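Local structure of LC-Est1C (Uncultured organism, 3WYD) at residues A36-I41 and P108-M113; E67-I72 and V208-D213; P156-H161 and K188-P193. The protein hydrolyses carboxylic ester bonds, as a metagenome-derived carboxylesterase whose C-terminal esterase domain has the alpha/beta hydrolase fold. One frame throughout, in Å; residues are numbered along the deposited sequence.

Contact 1: A36-I41 and P108-M113; sequences AFPLVI and PDRIYM
Leu39 and Tyr112 share the central backbone hydrogen bond of two parallel strands, donated by Tyr112 N to Leu39 O at 2.8 Å. The bonds before and after it continue the alternation: Leu39 N reaches Arg110 O at 2.9 Å, and Ile41 N reaches Tyr112 O in a nearly straight bond, with an angle of 175° at the hydrogen. CA-H...O contacts fill the intervals, the shortest from Met113 CA to Ile41 O at 3.2 Å.

Apolar contacts divide between the two faces of the sheet. On one, Leu39 CD2 meets Ile111 CG2, and the CB of Ile41 lies 4.2 Å from CG of Met113; helix 88-103 covers this face through Val100 and Ile97. On the other, Val40 CG2 approaches Tyr112 CB at 4.1 Å, while CB of Pro38 comes up to the edge of the Tyr112 ring at CE2.

A third kind of contact is made by Arg110. Its chain bends at chi3 (66°), which folds the guanidinium back beside Pro38, so that the proline CB sits 3.7 Å above the centre of the guanidinium plane. Tyr112 OH lies at the edge of that same plane and hydrogen-bonds to His215 O.

Parallel neighbours separated in sequence by helices and further strands, the second running on toward a probable nucleophile elbow at Ser117, are typical of the central sheet of alpha/beta hydrolases.

Contact 2: E67-I72 and V208-D213; sequences ENRGYI and VFDWFD
The Tyr71 ring takes the edge of Phe209 on one face and Asp213 OD1 at its rim, while the Arg69 guanidinium carries Phe209 CB over its centre, 3.4 Å above the plane, and two carboxylates at its edge. The ring pair is a T-shaped (edge-to-face) stack, with centroids 5.1 Å apart and planes at 78°; the guanidinium and the carboxylates of Asp210 and Asp213 form a salt-bridge network that ties the C-terminal end of helix 57-69 to helix 205-213 in this alpha/beta hydrolase fold. Phe209 thus serves both flat groups, its CB against the face of the cation and its ring edge against the tyrosine.

Asp210 OD1 is gripped end-on by two nitrogens of Arg69, NH1 at 2.8 Å and the more distant NH2 at 3.2 Å. Arg69 stretches straight out through its CD, which carries its charge across to the neighbouring helix, and its NE pairs with Glu65. Lys206 holds the other oxygen of Asp210. Asp213 divides its carboxylate between two donors: OD2 receives Arg69 NH1 from well above the carboxylate plane, whereas the Tyr71 hydroxyl donates a hydrogen bond to OD1 at 2.7 Å, on the anti side and 22° out of that plane.

Contact 3: P156-H161 and K188-P193; sequences PQLVVH and KYIEIP
Val159 and Tyr189 face the same side of two parallel strands, and here the packing is close: the valine CG1 lies 3.7 Å from CD1 of the ring, whose edge also comes within 3.3 Å of Val159 O at that same CD1. With its CG anti to the backbone N (chi1 174°), Tyr189 runs forward along the sheet, bringing OH to 3.8 Å from His161 CB. The hydroxyl donates a hydrogen bond to Glu191 OE1 at 2.7 Å, on the anti lone pair of that oxygen, so one end of the ring is tied to its own strand. Glu191 OE2 meets Arg174 of helix 171-181, which covers this face. The His161 imidazole turns away from the neighbouring strand and is held by Ser173 OG and Val168 O.

Five backbone hydrogen bonds join the strands without a break, from Lys188 N to Gln157 O through to Ile192 N to His161 O. The straightest is Val159 N to Lys188 O, 2.9 Å long with 169° at the hydrogen.

On the other face the side chains meet through aliphatic carbons alone. Leu158 CD1 touches Ile190 CD1 at 3.8 Å, and Val160 CG1 is a looser 4.1 Å from CD1 of Ile192; helices 205-213 and 199-203 lie over these residues. The solvent side begins at Lys188, an exposed residue whose extended chain rests its first carbons on Leu158 before the ammonium end departs from the partner strand.

Strand 157-162, helix 171-181 and strand 187-192 form a beta-alpha-beta crossover at the border of the central sheet, and the side chain of His161 touches the probable Ser117-His197-Asp165 catalytic triad, a placement that fits the C-terminal half of an alpha/beta hydrolase.

One sheet and one helix relate all three sites. Contacts 1 and 3 both belong to the seven-stranded mixed sheet, yet their centres are about 21 Å apart on opposite sides of the chain's centre, with strand 136-140 between them. Helix 205-213 links the two regions: contact 2 lies about 9 Å from contact 1 and about 17 Å from contact 3, measured between centres, and Trp211 reaches back to Pro156. Along the chain, contacts 1 and 2 alternate their segments; both segments of contact 1 precede those of contact 3, which fall between the two of contact 2. A helix late in the modelled chain thus packs against early and late strands, tying the sheet's two halves together.

Contact 1: A36-I41 and P108-M113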
loop_
_atom_site.group_PDB
_atom_site.type_symbol
_atom_site.label_atom_id
_atom_site.label_comp_id
_atom_site.label_asym_id
_atom_site.label_seq_id
_atom_site.Cartn_x
_atom_site.Cartn_y
_atom_site.Cartn_z
ATOM N N ALA A 36 28.148 -19.513 -6.749
ATOM C CA ALA A 36 26.990 -18.944 -6.082
ATOM C C ALA A 36 27.083 -17.419 -6.028
ATOM O O ALA A 36 28.123 -16.834 -5.706
ATOM C CB ALA A 36 26.863 -19.538 -4.672
ATOM N N PHE A 37 25.937 -16.783 -6.304
ATOM C CA PHE A 37 25.791 -15.337 -6.289
ATOM C C PHE A 37 24.811 -14.910 -5.182
ATOM O O PHE A 37 23.872 -15.671 -4.838
ATOM C CB PHE A 37 25.264 -14.845 -7.650
ATOM C CG PHE A 37 26.352 -14.420 -8.621
ATOM C CD1 PHE A 37 27.484 -15.194 -8.808
ATOM C CD2 PHE A 37 26.253 -13.225 -9.302
ATOM C CE1 PHE A 37 28.516 -14.765 -9.640
ATOM C CE2 PHE A 37 27.307 -12.765 -10.109
ATOM C CZ PHE A 37 28.419 -13.565 -10.304
ATOM N N PRO A 38 24.982 -13.670 -4.694
ATOM C CA PRO A 38 23.963 -13.083 -3.804
ATOM C C PRO A 38 22.727 -12.663 -4.585
ATOM O O PRO A 38 22.782 -12.464 -5.796
ATOM C CB PRO A 38 24.653 -11.849 -3.247
ATOM C CG PRO A 38 25.492 -11.373 -4.466
ATOM C CD PRO A 38 26.006 -12.689 -5.071
ATOM N N LEU A 39 21.599 -12.639 -3.888
ATOM C CA LEU A 39 20.334 -12.366 -4.488
ATOM C C LEU A 39 19.711 -11.210 -3.722
ATOM O O LEU A 39 19.625 -11.260 -2.485
ATOM C CB LEU A 39 19.443 -13.586 -4.354
ATOM C CG LEU A 39 17.964 -13.501 -4.734
ATOM C CD1 LEU A 39 17.788 -13.004 -6.207
ATOM C CD2 LEU A 39 17.256 -14.834 -4.500
ATOM N N VAL A 40 19.185 -10.221 -4.434
ATOM C CA VAL A 40 18.343 -9.179 -3.795
ATOM C C VAL A 40 16.933 -9.253 -4.306
ATOM O O VAL A 40 16.686 -9.291 -5.518
ATOM C CB VAL A 40 18.892 -7.765 -4.062
ATOM C CG1 VAL A 40 18.003 -6.717 -3.408
ATOM C CG2 VAL A 40 20.258 -7.614 -3.583
ATOM N N ILE A 41 15.976 -9.290 -3.394
ATOM C CA ILE A 41 14.573 -9.177 -3.743
ATOM C C ILE A 41 14.219 -7.698 -3.528
ATOM O O ILE A 41 14.454 -7.178 -2.432
ATOM C CB ILE A 41 13.711 -10.060 -2.807
ATOM C CG1 ILE A 41 14.162 -11.538 -2.881
ATOM C CG2 ILE A 41 12.224 -9.843 -3.117
ATOM C CD1 ILE A 41 14.194 -12.129 -4.305
ATOM N N PRO A 108 23.026 -19.222 -0.064
ATOM C CA PRO A 108 21.934 -19.221 0.914
ATOM C C PRO A 108 22.162 -18.213 2.053
ATOM O O PRO A 108 21.200 -17.801 2.714
ATOM C CB PRO A 108 21.928 -20.676 1.449
ATOM C CG PRO A 108 23.235 -21.251 1.059
ATOM C CD PRO A 108 23.738 -20.513 -0.157
ATOM N N ASP A 109 23.411 -17.804 2.245
ATOM C CA ASP A 109 23.739 -16.845 3.284
ATOM C C ASP A 109 23.737 -15.413 2.768
ATOM O O ASP A 109 24.089 -14.484 3.506
ATOM C CB ASP A 109 25.090 -17.138 3.900
ATOM C CG ASP A 109 25.046 -18.342 4.787
ATOM O OD1 ASP A 109 24.014 -18.540 5.458
ATOM O OD2 ASP A 109 26.070 -19.033 4.831
ATOM N N ARG A 110 23.361 -15.247 1.500
ATOM C CA ARG A 110 23.379 -13.893 0.890
ATOM C C ARG A 110 22.113 -13.616 0.100
ATOM O O ARG A 110 22.151 -13.270 -1.093
ATOM C CB ARG A 110 24.627 -13.672 0.023
ATOM C CG ARG A 110 25.889 -13.673 0.876
ATOM C CD ARG A 110 27.152 -13.464 0.054
ATOM N NE ARG A 110 27.328 -12.181 -0.611
ATOM C CZ ARG A 110 28.081 -12.036 -1.713
ATOM N NH1 ARG A 110 28.631 -13.102 -2.316
ATOM N NH2 ARG A 110 28.315 -10.838 -2.188
ATOM N N ILE A 111 20.985 -13.762 0.759
ATOM C CA ILE A 111 19.690 -13.389 0.232
ATOM C C ILE A 111 19.159 -12.198 1.006
ATOM O O ILE A 111 18.882 -12.273 2.207
ATOM C CB ILE A 111 18.692 -14.559 0.243
ATOM C CG1 ILE A 111 19.281 -15.766 -0.514
ATOM C CG2 ILE A 111 17.321 -14.091 -0.314
ATOM C CD1 ILE A 111 18.421 -17.005 -0.403
ATOM N N TYR A 112 18.927 -11.116 0.267
ATOM C CA TYR A 112 18.609 -9.795 0.839
ATOM C C TYR A 112 17.246 -9.328 0.361
ATOM O O TYR A 112 16.776 -9.735 -0.727
ATOM C CB TYR A 112 19.685 -8.814 0.330
ATOM C CG TYR A 112 21.078 -9.224 0.743
ATOM C CD1 TYR A 112 21.549 -9.018 2.061
ATOM C CD2 TYR A 112 21.908 -9.877 -0.178
ATOM C CE1 TYR A 112 22.835 -9.426 2.425
ATOM C CE2 TYR A 112 23.183 -10.223 0.150
ATOM C CZ TYR A 112 23.627 -10.039 1.454
ATOM O OH TYR A 112 24.897 -10.447 1.756
ATOM N N MET A 113 16.651 -8.359 1.066
ATOM C CA MET A 113 15.404 -7.793 0.606
ATOM C C MET A 113 15.356 -6.312 0.916
ATOM O O MET A 113 15.756 -5.900 2.009
ATOM C CB MET A 113 14.217 -8.517 1.270
ATOM C CG MET A 113 12.869 -8.020 0.751
ATOM S SD MET A 113 11.590 -9.309 1.116
ATOM C CE MET A 113 11.840 -9.594 2.851
#

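Contact 2: E67-I72 and V208-D213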
loop_
_atom_site.group_PDB
_atom_site.type_symbol
_atom_site.label_atom_id
_atom_site.label_comp_id
_atom_site.label_asym_id
_atom_site.label_seq_id
_atom_site.Cartn_x
_atom_site.Cartn_y
_atom_site.Cartn_z
ATOM N N GLU A 67 24.858 -4.854 -11.211
ATOM C CA GLU A 67 25.867 -5.243 -12.184
ATOM C C GLU A 67 27.257 -4.961 -11.644
ATOM O O GLU A 67 28.139 -5.843 -11.702
ATOM C CB GLU A 67 25.618 -4.445 -13.469
ATOM C CG GLU A 67 26.707 -4.657 -14.543
ATOM C CD GLU A 67 26.918 -6.108 -14.889
ATOM O OE1 GLU A 67 25.928 -6.865 -15.053
ATOM O OE2 GLU A 67 28.093 -6.445 -15.163
ATOM N N ASN A 68 27.448 -3.781 -11.063
ATOM C CA ASN A 68 28.780 -3.406 -10.562
ATOM C C ASN A 68 29.240 -4.345 -9.449
ATOM O O ASN A 68 30.416 -4.713 -9.374
ATOM C CB ASN A 68 28.812 -1.952 -10.104
ATOM C CG ASN A 68 28.749 -0.985 -11.268
ATOM O OD1 ASN A 68 28.853 -1.395 -12.433
ATOM N ND2 ASN A 68 28.542 0.289 -10.965
ATOM N N ARG A 69 28.308 -4.778 -8.602
ATOM C CA ARG A 69 28.687 -5.472 -7.381
ATOM C C ARG A 69 28.373 -6.984 -7.465
ATOM O O ARG A 69 28.809 -7.763 -6.598
ATOM C CB ARG A 69 27.974 -4.845 -6.183
ATOM C CG ARG A 69 28.160 -3.360 -6.058
ATOM C CD ARG A 69 27.383 -2.872 -4.890
ATOM N NE ARG A 69 27.300 -1.407 -4.816
ATOM C CZ ARG A 69 27.537 -0.706 -3.714
ATOM N NH1 ARG A 69 28.022 -1.297 -2.613
ATOM N NH2 ARG A 69 27.307 0.598 -3.711
ATOM N N GLY A 70 27.686 -7.400 -8.521
ATOM C CA GLY A 70 27.457 -8.820 -8.796
ATOM C C GLY A 70 26.303 -9.465 -8.046
ATOM O O GLY A 70 26.425 -10.566 -7.558
ATOM N N TYR A 71 25.163 -8.793 -8.041
ATOM C CA TYR A 71 23.948 -9.365 -7.463
ATOM C C TYR A 71 22.976 -9.768 -8.537
ATOM O O TYR A 71 22.740 -8.967 -9.457
ATOM C CB TYR A 71 23.211 -8.295 -6.624
ATOM C CG TYR A 71 23.868 -7.946 -5.315
ATOM C CD1 TYR A 71 25.003 -7.120 -5.246
ATOM C CD2 TYR A 71 23.421 -8.548 -4.139
ATOM C CE1 TYR A 71 25.623 -6.853 -4.023
ATOM C CE2 TYR A 71 24.031 -8.297 -2.931
ATOM C CZ TYR A 71 25.108 -7.452 -2.850
ATOM O OH TYR A 71 25.686 -7.149 -1.647
ATOM N N ILE A 72 22.341 -10.931 -8.397
ATOM C CA ILE A 72 21.121 -11.242 -9.126
ATOM C C ILE A 72 19.991 -10.499 -8.406
ATOM O O ILE A 72 20.047 -10.396 -7.173
ATOM C CB ILE A 72 20.830 -12.756 -9.126
ATOM C CG1 ILE A 72 21.902 -13.431 -9.989
ATOM C CG2 ILE A 72 19.479 -13.057 -9.661
ATOM C CD1 ILE A 72 21.865 -14.943 -9.938
ATOM N N VAL A 208 22.064 1.044 0.467
ATOM C CA VAL A 208 21.466 -0.308 0.546
ATOM C C VAL A 208 22.455 -1.395 0.090
ATOM O O VAL A 208 22.649 -2.399 0.801
ATOM C CB VAL A 208 20.198 -0.381 -0.323
ATOM C CG1 VAL A 208 19.676 -1.812 -0.503
ATOM C CG2 VAL A 208 19.108 0.536 0.226
ATOM N N PHE A 209 23.096 -1.199 -1.067
ATOM C CA PHE A 209 24.055 -2.191 -1.545
ATOM C C PHE A 209 25.288 -2.231 -0.654
ATOM O O PHE A 209 25.841 -3.314 -0.426
ATOM C CB PHE A 209 24.405 -1.949 -3.007
ATOM C CG PHE A 209 23.382 -2.517 -3.947
ATOM C CD1 PHE A 209 23.511 -3.835 -4.396
ATOM C CD2 PHE A 209 22.307 -1.754 -4.387
ATOM C CE1 PHE A 209 22.584 -4.383 -5.242
ATOM C CE2 PHE A 209 21.398 -2.272 -5.288
ATOM C CZ PHE A 209 21.524 -3.577 -5.724
ATOM N N ASP A 210 25.705 -1.092 -0.103
ATOM C CA ASP A 210 26.821 -1.106 0.857
ATOM C C ASP A 210 26.466 -1.992 2.044
ATOM O O ASP A 210 27.302 -2.738 2.536
ATOM C CB ASP A 210 27.139 0.293 1.395
ATOM C CG ASP A 210 27.892 1.182 0.393
ATOM O OD1 ASP A 210 28.289 0.704 -0.676
ATOM O OD2 ASP A 210 27.988 2.408 0.675
ATOM N N TRP A 211 25.238 -1.884 2.529
ATOM C CA TRP A 211 24.769 -2.688 3.664
ATOM C C TRP A 211 24.740 -4.168 3.321
ATOM O O TRP A 211 25.180 -5.012 4.112
ATOM C CB TRP A 211 23.347 -2.222 4.058
ATOM C CG TRP A 211 22.882 -2.779 5.385
ATOM C CD1 TRP A 211 21.934 -3.740 5.592
ATOM C CD2 TRP A 211 23.303 -2.336 6.661
ATOM N NE1 TRP A 211 21.739 -3.930 6.944
ATOM C CE2 TRP A 211 22.569 -3.082 7.629
ATOM C CE3 TRP A 211 24.219 -1.365 7.088
ATOM C CZ2 TRP A 211 22.714 -2.874 9.005
ATOM C CZ3 TRP A 211 24.388 -1.168 8.447
ATOM C CH2 TRP A 211 23.663 -1.946 9.398
ATOM N N PHE A 212 24.318 -4.512 2.120
ATOM C CA PHE A 212 24.243 -5.922 1.751
ATOM C C PHE A 212 25.646 -6.490 1.483
ATOM O O PHE A 212 25.929 -7.635 1.846
ATOM C CB PHE A 212 23.328 -6.127 0.537
ATOM C CG PHE A 212 21.881 -5.697 0.748
ATOM C CD1 PHE A 212 21.318 -5.587 2.021
ATOM C CD2 PHE A 212 21.042 -5.571 -0.361
ATOM C CE1 PHE A 212 19.965 -5.276 2.190
ATOM C CE2 PHE A 212 19.691 -5.180 -0.210
ATOM C CZ PHE A 212 19.121 -5.115 1.064
ATOM N N ASP A 213 26.531 -5.647 0.969
ATOM C CA ASP A 213 27.932 -6.063 0.732
ATOM C C ASP A 213 28.641 -6.438 2.038
ATOM O O ASP A 213 29.561 -7.251 2.031
ATOM C CB ASP A 213 28.702 -4.903 0.106
ATOM C CG ASP A 213 28.483 -4.773 -1.384
ATOM O OD1 ASP A 213 27.865 -5.628 -2.071
ATOM O OD2 ASP A 213 29.084 -3.814 -1.894
#

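Contact 3: P156-H161 and K188-P193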
loop_
_atom_site.group_PDB
_atom_site.type_symbol
_atom_site.label_atom_id
_atom_site.label_comp_id
_atom_site.label_asym_id
_atom_site.label_seq_id
_atom_site.Cartn_x
_atom_site.Cartn_y
_atom_site.Cartn_z
ATOM N N PRO A 156 20.509 -7.864 10.344
ATOM C CA PRO A 156 20.928 -6.439 10.300
ATOM C C PRO A 156 20.060 -5.657 9.304
ATOM O O PRO A 156 19.802 -6.130 8.177
ATOM C CB PRO A 156 22.381 -6.498 9.813
ATOM C CG PRO A 156 22.834 -7.886 10.148
ATOM C CD PRO A 156 21.584 -8.787 9.991
ATOM N N GLN A 157 19.647 -4.463 9.716
ATOM C CA GLN A 157 18.673 -3.714 8.963
ATOM C C GLN A 157 19.204 -2.313 8.700
ATOM O O GLN A 157 19.710 -1.645 9.616
ATOM C CB GLN A 157 17.384 -3.627 9.764
ATOM C CG GLN A 157 16.688 -5.010 9.812
ATOM C CD GLN A 157 15.628 -5.107 10.895
ATOM O OE1 GLN A 157 14.713 -4.297 10.953
ATOM N NE2 GLN A 157 15.836 -6.022 11.847
ATOM N N LEU A 158 19.067 -1.845 7.464
ATOM C CA LEU A 158 19.225 -0.456 7.095
ATOM C C LEU A 158 17.864 0.142 6.807
ATOM O O LEU A 158 17.137 -0.383 5.955
ATOM C CB LEU A 158 20.068 -0.389 5.807
ATOM C CG LEU A 158 20.190 1.040 5.250
ATOM C CD1 LEU A 158 21.173 1.832 6.131
ATOM C CD2 LEU A 158 20.713 1.043 3.839
ATOM N N VAL A 159 17.487 1.159 7.566
ATOM C CA VAL A 159 16.171 1.754 7.457
ATOM C C VAL A 159 16.338 3.164 6.904
ATOM O O VAL A 159 17.166 3.893 7.384
ATOM C CB VAL A 159 15.486 1.837 8.821
ATOM C CG1 VAL A 159 14.084 2.478 8.698
ATOM C CG2 VAL A 159 15.350 0.415 9.430
ATOM N N VAL A 160 15.549 3.518 5.883
ATOM C CA VAL A 160 15.625 4.869 5.266
ATOM C C VAL A 160 14.263 5.512 5.298
ATOM O O VAL A 160 13.253 4.847 5.004
ATOM C CB VAL A 160 16.087 4.770 3.828
ATOM C CG1 VAL A 160 16.074 6.144 3.159
ATOM C CG2 VAL A 160 17.463 4.145 3.735
ATOM N N HIS A 161 14.174 6.766 5.766
ATOM C CA HIS A 161 12.881 7.453 5.704
ATOM C C HIS A 161 13.133 8.929 5.631
ATOM O O HIS A 161 14.052 9.428 6.284
ATOM C CB HIS A 161 12.021 7.158 6.966
ATOM C CG HIS A 161 10.542 7.109 6.720
ATOM N ND1 HIS A 161 9.812 5.955 6.911
ATOM C CD2 HIS A 161 9.668 8.041 6.268
ATOM C CE1 HIS A 161 8.534 6.193 6.660
ATOM N NE2 HIS A 161 8.428 7.438 6.208
ATOM N N LYS A 188 21.003 0.443 11.263
ATOM C CA LYS A 188 21.429 1.767 10.877
ATOM C C LYS A 188 20.234 2.487 10.297
ATOM O O LYS A 188 19.561 1.956 9.407
ATOM C CB LYS A 188 22.547 1.689 9.828
ATOM C CG LYS A 188 22.955 3.087 9.276
ATOM C CD LYS A 188 24.162 2.992 8.335
ATOM C CE LYS A 188 24.577 4.413 7.924
ATOM N NZ LYS A 188 25.840 4.406 7.160
ATOM N N TYR A 189 19.951 3.675 10.787
ATOM C CA TYR A 189 18.762 4.375 10.331
ATOM C C TYR A 189 19.231 5.673 9.698
ATOM O O TYR A 189 19.865 6.520 10.361
ATOM C CB TYR A 189 17.863 4.660 11.532
ATOM C CG TYR A 189 16.629 5.523 11.259
ATOM C CD1 TYR A 189 15.940 5.394 10.052
ATOM C CD2 TYR A 189 16.138 6.427 12.221
ATOM C CE1 TYR A 189 14.773 6.169 9.816
ATOM C CE2 TYR A 189 14.976 7.161 11.979
ATOM C CZ TYR A 189 14.336 7.028 10.766
ATOM O OH TYR A 189 13.205 7.769 10.501
ATOM N N ILE A 190 18.874 5.819 8.427
ATOM C CA ILE A 190 19.123 7.058 7.652
ATOM C C ILE A 190 17.820 7.802 7.579
ATOM O O ILE A 190 16.947 7.513 6.749
ATOM C CB ILE A 190 19.705 6.760 6.255
ATOM C CG1 ILE A 190 21.034 6.001 6.397
ATOM C CG2 ILE A 190 19.898 8.100 5.453
ATOM C CD1 ILE A 190 21.588 5.484 5.077
ATOM N N GLU A 191 17.686 8.824 8.423
ATOM C CA GLU A 191 16.529 9.703 8.344
ATOM C C GLU A 191 16.951 10.967 7.594
ATOM O O GLU A 191 17.922 11.632 7.999
ATOM C CB GLU A 191 16.017 10.066 9.710
ATOM C CG GLU A 191 14.678 10.804 9.606
ATOM C CD GLU A 191 14.091 11.138 10.948
ATOM O OE1 GLU A 191 13.667 10.211 11.669
ATOM O OE2 GLU A 191 14.066 12.335 11.319
ATOM N N ILE A 192 16.292 11.242 6.458
ATOM C CA ILE A 192 16.766 12.310 5.566
ATOM C C ILE A 192 16.016 13.600 5.811
ATOM O O ILE A 192 14.787 13.660 5.662
ATOM C CB ILE A 192 16.608 11.894 4.116
ATOM C CG1 ILE A 192 17.501 10.690 3.856
ATOM C CG2 ILE A 192 16.922 13.083 3.161
ATOM C CD1 ILE A 192 17.317 10.009 2.533
ATOM N N PRO A 193 16.703 14.606 6.357
ATOM C CA PRO A 193 16.002 15.866 6.634
ATOM C C PRO A 193 15.439 16.514 5.384
ATOM O O PRO A 193 16.145 16.618 4.381
ATOM C CB PRO A 193 17.119 16.746 7.254
ATOM C CG PRO A 193 18.121 15.806 7.745
ATOM C CD PRO A 193 18.102 14.607 6.839
#